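Exo-alpha-sialidase (Clostridium perfringens, PDB 2VO8) probably removes terminal sialic acids from glycoconjugates as a family 33 glycoside hydrolase, and carries a cohesin module that probably binds dockerin-bearing partners with high affinity in toxin complexes. Local coordinates at residues A[18-23]-A[134-139]; A[37-42]-A[117-122]; A[46-51]-A[77-82]; A[59-64]-A[96-101]. All coordinates share one frame; numbering follows the deposited sequence.

Interaction 1: A[18-23]-A[134-139]; sequences DEVQVG and KEVKIN
With CG set beside its own backbone N (chi1 -78°), Asp18 carries OD1 back to the end of Lys134, which is bent at chi2 (72°) and again at chi4 to bring its ammonium there, the two side chains crossing at about a right angle. Lys134 NZ meets Asp18 OD1 nearly along its C-O axis in a salt bridge modelled at a short 2.5 Å, so the exact length is doubtful; NZ also donates to Val16 O, so the flexible lysine is held at two points. From there four backbone bonds run in parallel register: Lys137 N to Asp18 O, Val20 N to Lys137 O (2.9 Å, 171°), Asn139 N to Val20 O and Val22 N to Asn139 O. Glu19 and Gln21 share a face with Lys137 and Asn139, where polar chains suit the surface; Gln21 sends NE2 on to Glu140 O. Beta-branched Val20 and Ile138 occupy the other face, Val20 CG2 3.7 Å from Ile138 CG1, with Pro103 packed against both. In the loop that follows, Val22 CG2 lies 3.8 Å from Ile138 CG2. A short strand from near the N terminus running parallel to the C-terminal strand is a feature of the cohesin beta-sandwich.

Interaction 2: A[37-42]-A[117-122]; sequences GDTEVY and ALVGAG
This contact is one end of an antiparallel pairing in the cohesin beta-sandwich, where strand 41-49 begins beside the last residues of strand 107-121. Val41 and Ala121 form a non-hydrogen-bonded pair with CA atoms 4.4 Å apart, and the two bonds flanking it are Tyr42 N to Gly120 O (2.8 Å, 167°) and Gly122 N to Glu40 O (2.8 Å). The second is more bent, 131° at the hydrogen, although its donor lies in the carbonyl plane. Glu40 O also receives the CA-H of Ala121 at 3.0 Å, so that one oxygen takes both a hydrogen bond and a slightly longer C-H...O contact.

On the inward face the valines meet at about a right angle. Val41 CG1, carried anti to the backbone N (chi1 178°), reaches 3.7 Å from Val119 CG1, and Leu35 and Val9 pack around the pair from adjoining loops. In the sandwich such branched aliphatic residues suit a buried face, since they fill it with little conformational freedom to lose. Thr39 is buried too, and its methyl CG2 lies 4.3 Å from Ala121 CB.

Glycine suits position 122, where a CB would sit tight against Glu40 CB. Ala121 CB lies 3.3 Å from Glu40 O. The Tyr42 ring turns its edge to the end of segment 117-122, with Gly122 N near the ring plane and 4.1 Å from CD2. Its hydroxyl OH makes a weak bond to Glu40 OE1.

Interaction 3: A[46-51]-A[77-82]; sequences YLFEYN and GKVRIL
Tyr46 and Ile81 exchange two backbone bonds, Tyr46 N to Ile81 O and Ile81 N to Tyr46 O, and Phe48 and Val79 do the same, Phe48 N to Val79 O at 2.8 Å being nearly straight (174°). A fifth bond, Tyr50 N to Gly77 O at 3.0 Å, lies just past the end of strand 41-49 and before the start of strand 78-85. Leu47 and Glu49 occupy the intervening non-hydrogen-bonded pairs, and their backbone groups turn instead to strand 107-121, at Thr115, Thr116 and Gly113. Strand 41-49 is therefore an inner strand of the cohesin sandwich, its polar backbone satisfied by a neighbour on each edge.

A water 2.6 Å from Gly77 O can donate to it, but is shared with Glu49 OE1 (3.1 Å) and other acceptors. The other carboxylate oxygen, OE2, is held by Thr115 OG1. Lys78 runs side by side with Glu49, its CE 3.3 Å from OE1, but NZ stays beyond salt-bridge distance.

Glycine suits position 77 because of its positive phi and because Tyr50 O takes up the place a CB would need; its CA also lies over one face of the Tyr50 ring, 3.8 Å from the centroid, a CH-pi contact. Tyr50 CG sits between its backbone N and carbonyl carbon (chi1 76°), which lays the ring across the glycine, with Val79 CG2 at its edge. Glu73 OE2 bonds both Tyr50 OH and Gly77 N. Phe48 CB meets Ile81 CD1 at 3.9 Å on the apolar face.

Interaction 4: A[59-64]-A[96-101]; sequences EITSFN and LVKVNL
Lys98 packs beside Thr61 and Phe63, and its chain can be followed outward from the sheet. CB lies 3.7 Å from Thr61 OG1; CG, beside the backbone N (chi1 -62°), touches Phe63 CD1 at 3.9 Å, the two side chains crossing at about a right angle; CD passes the threonine hydroxyl a little farther off; and after a bend at chi3, CE comes 3.5 Å from Ser62 O and 3.8 Å from Thr61 OG1. NZ, the tip, continues past CE with no close partner in segment 59-64. A long aliphatic stem with a charged tip suits this polar face, since its methylenes run past the threonine hydroxyl and the phenylalanine.

Beneath it the strands pair antiparallel. Thr61 and Lys98 share two backbone bonds, Lys98 N to Thr61 O at 2.8 Å and Thr61 N to Lys98 O, both with the donor in the carbonyl plane. Asn100 N to Glu59 O is another good bond, whereas Glu59 N to Asn100 O is weak. Phe63 N meets Leu96 O from well above the carbonyl plane. A water joins Thr61 OG1 at 2.8 Å to Lys98 O, and weakly to Glu59 OE2.

The opposite face is aliphatic. Ile60 CG2 presses on Val97 CG1 at 3.4 Å, tighter than usual, and CG1 lies 3.9 Å from Val99 CG1, where the side chains run side by side. Leu96 and Val97 both face Leu30, a classic beta bulge. Strand 95-103 thus stands between strands 26-33 and 55-62, and its inner face packs across the sandwich on Phe48, Tyr46 and Ile81 of strands 41-49 and 78-85.

How the interactions relate
From the N terminus, segment 18-23 is met first, but its partner 134-139 comes last, so interaction 1 spans nearly the whole module and encloses the other three. Within it, interaction 2 links 37-42 to 117-122, enclosing interactions 3 and 4. These two cross: 46-51, 59-64, 77-82 and 96-101 alternate along the chain. Interactions 1 and 2 lie on opposite sides of the chain's centre, their centres about 32 Å apart, while 3 and 4 sit between them and touch, for instance Val79 CG1 to Ile60 CD1 at 3.6 Å, packing the two layers of the sandwich together. Interactions 2 and 3 share strand 41-49 and meet where Ala117 packs on Tyr46.

Interaction 1: A[18-23]-A[134-139]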
loop_
_atom_site.group_PDB
_atom_site.type_symbol
_atom_site.label_atom_id
_atom_site.label_comp_id
_atom_site.label_asym_id
_atom_site.label_seq_id
_atom_site.Cartn_x
_atom_site.Cartn_y
_atom_site.Cartn_z
ATOM N N ASP A 18 14.624 4.320 -1.293
ATOM C CA ASP A 18 14.819 5.749 -1.535
ATOM C C ASP A 18 15.119 6.021 -3.009
ATOM O O ASP A 18 14.740 7.067 -3.547
ATOM C CB ASP A 18 16.037 6.230 -0.719
ATOM C CG ASP A 18 15.728 6.440 0.741
ATOM O OD1 ASP A 18 14.547 6.249 1.163
ATOM O OD2 ASP A 18 16.674 6.840 1.470
ATOM N N GLU A 19 15.845 5.110 -3.631
ATOM C CA GLU A 19 16.234 5.262 -5.023
ATOM C C GLU A 19 15.776 4.055 -5.806
ATOM O O GLU A 19 15.982 2.887 -5.383
ATOM C CB GLU A 19 17.738 5.480 -5.178
ATOM C CG GLU A 19 18.178 6.846 -4.571
ATOM C CD GLU A 19 19.604 7.227 -4.874
ATOM O OE1 GLU A 19 20.176 6.775 -5.888
ATOM O OE2 GLU A 19 20.162 8.023 -4.074
ATOM N N VAL A 20 15.158 4.379 -6.941
ATOM C CA VAL A 20 14.729 3.406 -7.946
ATOM C C VAL A 20 15.365 3.799 -9.284
ATOM O O VAL A 20 16.058 4.845 -9.361
ATOM C CB VAL A 20 13.211 3.346 -7.978
ATOM C CG1 VAL A 20 12.698 2.952 -6.555
ATOM C CG2 VAL A 20 12.584 4.654 -8.452
ATOM N N GLN A 21 15.187 2.985 -10.319
ATOM C CA GLN A 21 15.865 3.280 -11.592
ATOM C C GLN A 21 15.014 2.940 -12.817
ATOM O O GLN A 21 14.378 1.891 -12.857
ATOM C CB GLN A 21 17.226 2.597 -11.627
ATOM C CG GLN A 21 18.036 2.860 -12.913
ATOM C CD GLN A 21 19.380 2.139 -12.891
ATOM O OE1 GLN A 21 19.588 1.294 -12.055
ATOM N NE2 GLN A 21 20.282 2.466 -13.833
ATOM N N VAL A 22 14.999 3.833 -13.823
ATOM C CA VAL A 22 14.241 3.587 -15.065
ATOM C C VAL A 22 14.567 2.183 -15.579
ATOM O O VAL A 22 15.760 1.796 -15.631
ATOM C CB VAL A 22 14.583 4.599 -16.176
ATOM C CG1 VAL A 22 13.926 4.193 -17.502
ATOM C CG2 VAL A 22 14.191 5.978 -15.760
ATOM N N GLY A 23 13.532 1.434 -15.930
ATOM C CA GLY A 23 13.674 0.062 -16.427
ATOM C C GLY A 23 13.930 -1.094 -15.446
ATOM O O GLY A 23 14.076 -2.237 -15.875
ATOM N N LYS A 134 5.720 8.007 0.725
ATOM C CA LYS A 134 7.156 7.836 0.677
ATOM C C LYS A 134 7.645 8.485 -0.636
ATOM O O LYS A 134 6.956 8.389 -1.663
ATOM C CB LYS A 134 7.505 6.341 0.731
ATOM C CG LYS A 134 8.916 5.922 0.317
ATOM C CD LYS A 134 9.990 6.285 1.261
ATOM C CE LYS A 134 11.361 5.915 0.639
ATOM N NZ LYS A 134 12.225 5.346 1.690
ATOM N N GLU A 135 8.775 9.186 -0.544
ATOM C CA GLU A 135 9.419 9.803 -1.720
ATOM C C GLU A 135 10.498 8.888 -2.247
ATOM O O GLU A 135 11.245 8.297 -1.491
ATOM C CB GLU A 135 10.031 11.176 -1.405
ATOM C CG GLU A 135 9.111 12.105 -0.717
ATOM C CD GLU A 135 9.788 13.398 -0.272
ATOM O OE1 GLU A 135 11.029 13.422 -0.215
ATOM O OE2 GLU A 135 9.040 14.346 0.002
ATOM N N VAL A 136 10.593 8.814 -3.574
ATOM C CA VAL A 136 11.659 8.110 -4.244
ATOM C C VAL A 136 12.333 9.043 -5.279
ATOM O O VAL A 136 11.671 9.910 -5.864
ATOM C CB VAL A 136 11.185 6.848 -4.991
ATOM C CG1 VAL A 136 10.331 5.896 -4.055
ATOM C CG2 VAL A 136 10.382 7.199 -6.172
ATOM N N LYS A 137 13.609 8.807 -5.507
ATOM C CA LYS A 137 14.343 9.423 -6.637
ATOM C C LYS A 137 14.487 8.367 -7.737
ATOM O O LYS A 137 14.927 7.237 -7.472
ATOM C CB LYS A 137 15.678 9.975 -6.193
ATOM C CG LYS A 137 16.587 10.455 -7.332
ATOM C CD LYS A 137 18.001 10.661 -6.831
ATOM C CE LYS A 137 18.961 11.293 -7.858
ATOM N NZ LYS A 137 18.393 11.339 -9.191
ATOM N N ILE A 138 14.128 8.731 -8.961
ATOM C CA ILE A 138 14.207 7.785 -10.082
ATOM C C ILE A 138 15.491 8.150 -10.853
ATOM O O ILE A 138 15.546 9.199 -11.517
ATOM C CB ILE A 138 13.018 7.866 -11.061
ATOM C CG1 ILE A 138 11.651 7.698 -10.374
ATOM C CG2 ILE A 138 13.177 6.819 -12.210
ATOM C CD1 ILE A 138 10.547 8.042 -11.248
ATOM N N ASN A 139 16.490 7.293 -10.745
ATOM C CA ASN A 139 17.705 7.396 -11.545
ATOM C C ASN A 139 17.531 7.028 -13.016
ATOM O O ASN A 139 16.626 6.274 -13.389
ATOM C CB ASN A 139 18.813 6.534 -10.926
ATOM C CG ASN A 139 19.191 7.001 -9.518
ATOM O OD1 ASN A 139 19.221 6.224 -8.544
ATOM N ND2 ASN A 139 19.468 8.271 -9.409
#

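Interaction 2: A[37-42]-A[117-122]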
loop_
_atom_site.group_PDB
_atom_site.type_symbol
_atom_site.label_atom_id
_atom_site.label_comp_id
_atom_site.label_asym_id
_atom_site.label_seq_id
_atom_site.Cartn_x
_atom_site.Cartn_y
_atom_site.Cartn_z
ATOM N N GLY A 37 -4.897 -1.875 20.754
ATOM C CA GLY A 37 -4.866 -3.262 21.226
ATOM C C GLY A 37 -6.179 -4.025 21.108
ATOM O O GLY A 37 -6.178 -5.232 20.885
ATOM N N ASP A 38 -7.291 -3.302 21.248
ATOM C CA ASP A 38 -8.646 -3.853 21.147
ATOM C C ASP A 38 -9.223 -3.802 19.739
ATOM O O ASP A 38 -10.413 -4.056 19.564
ATOM C CB ASP A 38 -9.582 -3.031 22.018
ATOM C CG ASP A 38 -9.733 -1.608 21.516
ATOM O OD1 ASP A 38 -10.870 -1.095 21.475
ATOM O OD2 ASP A 38 -8.697 -1.001 21.151
ATOM N N THR A 39 -8.443 -3.391 18.738
ATOM C CA THR A 39 -8.962 -3.392 17.376
ATOM C C THR A 39 -8.549 -4.718 16.751
ATOM O O THR A 39 -7.368 -5.025 16.691
ATOM C CB THR A 39 -8.496 -2.140 16.550
ATOM O OG1 THR A 39 -9.261 -0.997 16.967
ATOM C CG2 THR A 39 -8.735 -2.371 15.062
ATOM N N GLU A 40 -9.545 -5.537 16.388
ATOM C CA GLU A 40 -9.325 -6.834 15.762
ATOM C C GLU A 40 -9.492 -6.703 14.253
ATOM O O GLU A 40 -10.589 -6.567 13.803
ATOM C CB GLU A 40 -10.355 -7.841 16.281
ATOM C CG GLU A 40 -10.018 -8.463 17.605
ATOM C CD GLU A 40 -10.805 -9.758 17.861
ATOM O OE1 GLU A 40 -10.896 -10.628 16.948
ATOM O OE2 GLU A 40 -11.327 -9.909 18.985
ATOM N N VAL A 41 -8.406 -6.749 13.481
ATOM C CA VAL A 41 -8.477 -6.363 12.070
ATOM C C VAL A 41 -8.698 -7.605 11.192
ATOM O O VAL A 41 -7.992 -8.562 11.336
ATOM C CB VAL A 41 -7.181 -5.613 11.602
ATOM C CG1 VAL A 41 -7.245 -5.266 10.155
ATOM C CG2 VAL A 41 -6.990 -4.337 12.402
ATOM N N TYR A 42 -9.679 -7.541 10.306
ATOM C CA TYR A 42 -9.918 -8.631 9.338
ATOM C C TYR A 42 -9.754 -8.191 7.867
ATOM O O TYR A 42 -9.733 -9.019 6.939
ATOM C CB TYR A 42 -11.245 -9.347 9.624
ATOM C CG TYR A 42 -11.142 -10.201 10.889
ATOM C CD1 TYR A 42 -10.596 -11.467 10.826
ATOM C CD2 TYR A 42 -11.526 -9.699 12.159
ATOM C CE1 TYR A 42 -10.481 -12.275 11.963
ATOM C CE2 TYR A 42 -11.409 -10.478 13.285
ATOM C CZ TYR A 42 -10.874 -11.780 13.181
ATOM O OH TYR A 42 -10.716 -12.635 14.264
ATOM N N ALA A 117 -6.823 4.878 3.808
ATOM C CA ALA A 117 -6.259 3.740 4.550
ATOM C C ALA A 117 -7.227 3.439 5.692
ATOM O O ALA A 117 -7.452 4.282 6.546
ATOM C CB ALA A 117 -4.898 4.048 5.064
ATOM N N LEU A 118 -7.852 2.274 5.614
ATOM C CA LEU A 118 -8.991 1.916 6.507
ATOM C C LEU A 118 -8.788 0.466 6.889
ATOM O O LEU A 118 -8.167 -0.293 6.101
ATOM C CB LEU A 118 -10.315 2.003 5.769
ATOM C CG LEU A 118 -10.810 3.161 4.913
ATOM C CD1 LEU A 118 -11.928 2.662 4.057
ATOM C CD2 LEU A 118 -11.271 4.336 5.788
ATOM N N VAL A 119 -9.341 0.070 8.042
ATOM C CA VAL A 119 -9.416 -1.351 8.425
ATOM C C VAL A 119 -10.857 -1.723 8.781
ATOM O O VAL A 119 -11.614 -0.898 9.303
ATOM C CB VAL A 119 -8.433 -1.779 9.578
ATOM C CG1 VAL A 119 -6.942 -1.724 9.146
ATOM C CG2 VAL A 119 -8.658 -0.946 10.842
ATOM N N GLY A 120 -11.251 -2.954 8.416
ATOM C CA GLY A 120 -12.498 -3.560 8.854
ATOM C C GLY A 120 -12.120 -4.412 10.029
ATOM O O GLY A 120 -11.095 -5.122 9.998
ATOM N N ALA A 121 -12.944 -4.347 11.066
ATOM C CA ALA A 121 -12.597 -4.914 12.354
ATOM C C ALA A 121 -13.687 -5.865 12.816
ATOM O O ALA A 121 -14.732 -6.000 12.178
ATOM C CB ALA A 121 -12.385 -3.810 13.379
ATOM N N GLY A 122 -13.425 -6.521 13.936
ATOM C CA GLY A 122 -14.350 -7.524 14.523
ATOM C C GLY A 122 -15.605 -6.985 15.199
ATOM O O GLY A 122 -16.446 -7.748 15.690
#

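Interaction 3: A[46-51]-A[77-82]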
loop_
_atom_site.group_PDB
_atom_site.type_symbol
_atom_site.label_atom_id
_atom_site.label_comp_id
_atom_site.label_asym_id
_atom_site.label_seq_id
_atom_site.Cartn_x
_atom_site.Cartn_y
_atom_site.Cartn_z
ATOM N N TYR A 46 -6.663 0.388 0.900
ATOM C CA TYR A 46 -5.902 1.572 0.521
ATOM C C TYR A 46 -6.471 2.213 -0.740
ATOM O O TYR A 46 -7.161 1.560 -1.522
ATOM C CB TYR A 46 -4.428 1.217 0.311
ATOM C CG TYR A 46 -3.807 0.468 1.468
ATOM C CD1 TYR A 46 -3.399 1.137 2.615
ATOM C CD2 TYR A 46 -3.629 -0.907 1.415
ATOM C CE1 TYR A 46 -2.831 0.457 3.675
ATOM C CE2 TYR A 46 -3.062 -1.597 2.470
ATOM C CZ TYR A 46 -2.665 -0.910 3.597
ATOM O OH TYR A 46 -2.100 -1.591 4.651
ATOM N N LEU A 47 -6.178 3.496 -0.928
ATOM C CA LEU A 47 -6.155 4.081 -2.244
ATOM C C LEU A 47 -4.700 4.498 -2.409
ATOM O O LEU A 47 -4.185 5.360 -1.683
ATOM C CB LEU A 47 -7.184 5.189 -2.492
ATOM C CG LEU A 47 -7.159 5.574 -3.997
ATOM C CD1 LEU A 47 -7.906 4.613 -4.907
ATOM C CD2 LEU A 47 -7.574 7.034 -4.234
ATOM N N PHE A 48 -4.041 3.780 -3.323
ATOM C CA PHE A 48 -2.605 3.896 -3.571
ATOM C C PHE A 48 -2.414 4.853 -4.740
ATOM O O PHE A 48 -3.021 4.670 -5.773
ATOM C CB PHE A 48 -1.994 2.552 -3.935
ATOM C CG PHE A 48 -0.532 2.638 -4.337
ATOM C CD1 PHE A 48 0.476 2.707 -3.389
ATOM C CD2 PHE A 48 -0.170 2.669 -5.678
ATOM C CE1 PHE A 48 1.803 2.784 -3.753
ATOM C CE2 PHE A 48 1.135 2.719 -6.034
ATOM C CZ PHE A 48 2.128 2.772 -5.109
ATOM N N GLU A 49 -1.588 5.875 -4.564
ATOM C CA GLU A 49 -1.430 6.907 -5.612
ATOM C C GLU A 49 0.014 6.999 -6.035
ATOM O O GLU A 49 0.950 6.837 -5.240
ATOM C CB GLU A 49 -1.996 8.248 -5.136
ATOM C CG GLU A 49 -3.510 8.172 -4.950
ATOM C CD GLU A 49 -4.183 9.507 -5.046
ATOM O OE1 GLU A 49 -3.747 10.346 -5.880
ATOM O OE2 GLU A 49 -5.185 9.712 -4.322
ATOM N N TYR A 50 0.183 7.212 -7.339
ATOM C CA TYR A 50 1.494 7.309 -7.935
ATOM C C TYR A 50 1.368 8.081 -9.270
ATOM O O TYR A 50 0.269 8.253 -9.800
ATOM C CB TYR A 50 2.050 5.925 -8.193
ATOM C CG TYR A 50 1.442 5.221 -9.379
ATOM C CD1 TYR A 50 2.083 5.220 -10.632
ATOM C CD2 TYR A 50 0.237 4.509 -9.254
ATOM C CE1 TYR A 50 1.534 4.517 -11.713
ATOM C CE2 TYR A 50 -0.327 3.843 -10.335
ATOM C CZ TYR A 50 0.331 3.847 -11.573
ATOM O OH TYR A 50 -0.271 3.205 -12.648
ATOM N N ASN A 51 2.506 8.526 -9.752
ATOM C CA ASN A 51 2.537 9.340 -10.951
ATOM C C ASN A 51 2.590 8.391 -12.142
ATOM O O ASN A 51 3.632 7.792 -12.401
ATOM C CB ASN A 51 3.716 10.307 -10.907
ATOM C CG ASN A 51 3.915 11.074 -12.207
ATOM O OD1 ASN A 51 3.114 10.949 -13.171
ATOM N ND2 ASN A 51 4.957 11.904 -12.225
ATOM N N GLY A 77 -3.034 6.242 -12.109
ATOM C CA GLY A 77 -2.256 6.642 -10.934
ATOM C C GLY A 77 -3.015 6.628 -9.615
ATOM O O GLY A 77 -2.509 7.124 -8.614
ATOM N N LYS A 78 -4.217 6.057 -9.622
ATOM C CA LYS A 78 -5.050 5.902 -8.404
ATOM C C LYS A 78 -5.629 4.499 -8.373
ATOM O O LYS A 78 -6.434 4.152 -9.235
ATOM C CB LYS A 78 -6.180 6.924 -8.361
ATOM C CG LYS A 78 -5.672 8.363 -8.294
ATOM C CD LYS A 78 -6.797 9.334 -8.111
ATOM C CE LYS A 78 -6.269 10.763 -7.966
ATOM N NZ LYS A 78 -7.294 11.783 -8.291
ATOM N N VAL A 79 -5.191 3.705 -7.386
ATOM C CA VAL A 79 -5.455 2.253 -7.366
ATOM C C VAL A 79 -6.157 1.893 -6.046
ATOM O O VAL A 79 -5.594 2.067 -4.955
ATOM C CB VAL A 79 -4.197 1.412 -7.503
ATOM C CG1 VAL A 79 -4.562 -0.123 -7.725
ATOM C CG2 VAL A 79 -3.276 1.917 -8.617
ATOM N N ARG A 80 -7.379 1.398 -6.182
ATOM C CA ARG A 80 -8.147 0.891 -5.056
ATOM C C ARG A 80 -7.670 -0.516 -4.748
ATOM O O ARG A 80 -7.689 -1.376 -5.626
ATOM C CB ARG A 80 -9.640 0.897 -5.363
ATOM C CG ARG A 80 -10.435 0.374 -4.184
ATOM C CD ARG A 80 -11.895 0.734 -4.280
ATOM N NE ARG A 80 -12.611 -0.084 -5.267
ATOM C CZ ARG A 80 -13.198 0.370 -6.384
ATOM N NH1 ARG A 80 -13.171 1.671 -6.716
ATOM N NH2 ARG A 80 -13.816 -0.484 -7.194
ATOM N N ILE A 81 -7.259 -0.742 -3.509
ATOM C CA ILE A 81 -6.663 -2.001 -3.056
ATOM C C ILE A 81 -7.436 -2.490 -1.834
ATOM O O ILE A 81 -7.547 -1.764 -0.831
ATOM C CB ILE A 81 -5.191 -1.876 -2.712
ATOM C CG1 ILE A 81 -4.405 -1.297 -3.905
ATOM C CG2 ILE A 81 -4.625 -3.222 -2.192
ATOM C CD1 ILE A 81 -3.016 -1.202 -3.656
ATOM N N LEU A 82 -8.038 -3.687 -1.973
ATOM C CA LEU A 82 -8.781 -4.332 -0.876
ATOM C C LEU A 82 -7.973 -5.541 -0.456
ATOM O O LEU A 82 -7.697 -6.425 -1.308
ATOM C CB LEU A 82 -10.172 -4.784 -1.349
ATOM C CG LEU A 82 -11.108 -3.707 -1.896
ATOM C CD1 LEU A 82 -12.496 -4.257 -2.357
ATOM C CD2 LEU A 82 -11.318 -2.621 -0.870
HETATM O O HOH W 1 -2.087 9.675 -8.364
#

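Interaction 4: A[59-64]-A[96-101]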
loop_
_atom_site.group_PDB
_atom_site.type_symbol
_atom_site.label_atom_id
_atom_site.label_comp_id
_atom_site.label_asym_id
_atom_site.label_seq_id
_atom_site.Cartn_x
_atom_site.Cartn_y
_atom_site.Cartn_z
ATOM N N GLU A 59 2.191 -5.411 -11.005
ATOM C CA GLU A 59 1.255 -6.352 -10.322
ATOM C C GLU A 59 1.160 -5.926 -8.868
ATOM O O GLU A 59 2.112 -5.337 -8.326
ATOM C CB GLU A 59 1.711 -7.791 -10.353
ATOM C CG GLU A 59 3.142 -7.991 -9.845
ATOM C CD GLU A 59 3.517 -9.447 -9.494
ATOM O OE1 GLU A 59 2.799 -10.391 -9.939
ATOM O OE2 GLU A 59 4.560 -9.638 -8.803
ATOM N N ILE A 60 0.016 -6.226 -8.270
ATOM C CA ILE A 60 -0.229 -5.923 -6.857
ATOM C C ILE A 60 -0.618 -7.275 -6.254
ATOM O O ILE A 60 -1.560 -7.921 -6.711
ATOM C CB ILE A 60 -1.336 -4.904 -6.695
ATOM C CG1 ILE A 60 -0.894 -3.513 -7.204
ATOM C CG2 ILE A 60 -1.763 -4.747 -5.230
ATOM C CD1 ILE A 60 -2.026 -2.585 -7.276
ATOM N N THR A 61 0.152 -7.724 -5.275
ATOM C CA THR A 61 -0.101 -9.024 -4.663
ATOM C C THR A 61 -0.078 -8.995 -3.142
ATOM O O THR A 61 0.400 -8.048 -2.482
ATOM C CB THR A 61 0.942 -10.049 -5.120
ATOM O OG1 THR A 61 2.229 -9.597 -4.754
ATOM C CG2 THR A 61 0.902 -10.252 -6.682
ATOM N N SER A 62 -0.601 -10.056 -2.562
ATOM C CA SER A 62 -0.571 -10.165 -1.098
ATOM C C SER A 62 0.838 -10.383 -0.580
ATOM O O SER A 62 1.696 -11.019 -1.215
ATOM C CB SER A 62 -1.508 -11.306 -0.654
ATOM O OG SER A 62 -0.958 -12.515 -1.087
ATOM N N PHE A 63 1.104 -9.840 0.618
ATOM C CA PHE A 63 2.424 -9.952 1.199
ATOM C C PHE A 63 2.696 -11.387 1.664
ATOM O O PHE A 63 3.844 -11.822 1.718
ATOM C CB PHE A 63 2.630 -8.911 2.311
ATOM C CG PHE A 63 4.044 -8.814 2.792
ATOM C CD1 PHE A 63 4.974 -8.036 2.116
ATOM C CD2 PHE A 63 4.445 -9.500 3.941
ATOM C CE1 PHE A 63 6.302 -7.954 2.584
ATOM C CE2 PHE A 63 5.739 -9.413 4.401
ATOM C CZ PHE A 63 6.676 -8.642 3.721
ATOM N N ASN A 64 1.616 -12.132 1.926
ATOM C CA ASN A 64 1.694 -13.566 2.174
ATOM C C ASN A 64 0.343 -14.231 1.869
ATOM O O ASN A 64 -0.681 -13.566 1.583
ATOM C CB ASN A 64 2.142 -13.857 3.619
ATOM C CG ASN A 64 1.150 -13.353 4.642
ATOM O OD1 ASN A 64 -0.061 -13.500 4.481
ATOM N ND2 ASN A 64 1.661 -12.738 5.714
ATOM N N LEU A 96 1.134 -6.111 4.341
ATOM C CA LEU A 96 -0.086 -6.637 3.736
ATOM C C LEU A 96 -0.047 -6.779 2.194
ATOM O O LEU A 96 -0.605 -7.727 1.648
ATOM C CB LEU A 96 -1.272 -5.770 4.132
ATOM C CG LEU A 96 -1.635 -5.717 5.617
ATOM C CD1 LEU A 96 -2.836 -4.852 5.841
ATOM C CD2 LEU A 96 -1.934 -7.159 6.129
ATOM N N VAL A 97 0.612 -5.845 1.512
ATOM C CA VAL A 97 0.515 -5.768 0.048
ATOM C C VAL A 97 1.879 -5.413 -0.554
ATOM O O VAL A 97 2.619 -4.612 0.029
ATOM C CB VAL A 97 -0.490 -4.703 -0.401
ATOM C CG1 VAL A 97 -0.557 -4.660 -2.025
ATOM C CG2 VAL A 97 -1.842 -4.888 0.251
ATOM N N LYS A 98 2.208 -6.052 -1.684
ATOM C CA LYS A 98 3.401 -5.731 -2.490
ATOM C C LYS A 98 2.890 -5.057 -3.759
ATOM O O LYS A 98 2.117 -5.664 -4.500
ATOM C CB LYS A 98 4.116 -7.008 -2.920
ATOM C CG LYS A 98 4.655 -7.888 -1.810
ATOM C CD LYS A 98 5.528 -9.024 -2.369
ATOM C CE LYS A 98 4.952 -10.438 -2.233
ATOM N NZ LYS A 98 6.146 -11.370 -2.148
ATOM N N VAL A 99 3.322 -3.822 -4.026
ATOM C CA VAL A 99 2.978 -3.135 -5.277
ATOM C C VAL A 99 4.245 -3.059 -6.137
ATOM O O VAL A 99 5.241 -2.476 -5.743
ATOM C CB VAL A 99 2.395 -1.700 -5.050
ATOM C CG1 VAL A 99 1.999 -1.023 -6.389
ATOM C CG2 VAL A 99 1.236 -1.707 -4.123
ATOM N N ASN A 100 4.240 -3.741 -7.283
ATOM C CA ASN A 100 5.437 -3.867 -8.110
ATOM C C ASN A 100 5.301 -2.853 -9.261
ATOM O O ASN A 100 4.281 -2.822 -9.946
ATOM C CB ASN A 100 5.581 -5.290 -8.648
ATOM C CG ASN A 100 6.927 -5.530 -9.232
ATOM O OD1 ASN A 100 7.227 -5.034 -10.358
ATOM N ND2 ASN A 100 7.792 -6.235 -8.489
ATOM N N LEU A 101 6.302 -1.989 -9.370
ATOM C CA LEU A 101 6.344 -0.847 -10.306
ATOM C C LEU A 101 7.661 -0.824 -11.041
ATOM O O LEU A 101 8.646 -1.232 -10.525
ATOM C CB LEU A 101 6.191 0.480 -9.542
ATOM C CG LEU A 101 4.830 0.621 -8.846
ATOM C CD1 LEU A 101 5.013 1.043 -7.364
ATOM C CD2 LEU A 101 3.891 1.534 -9.529
HETATM O O HOH W 2 3.517 -7.833 -6.532
#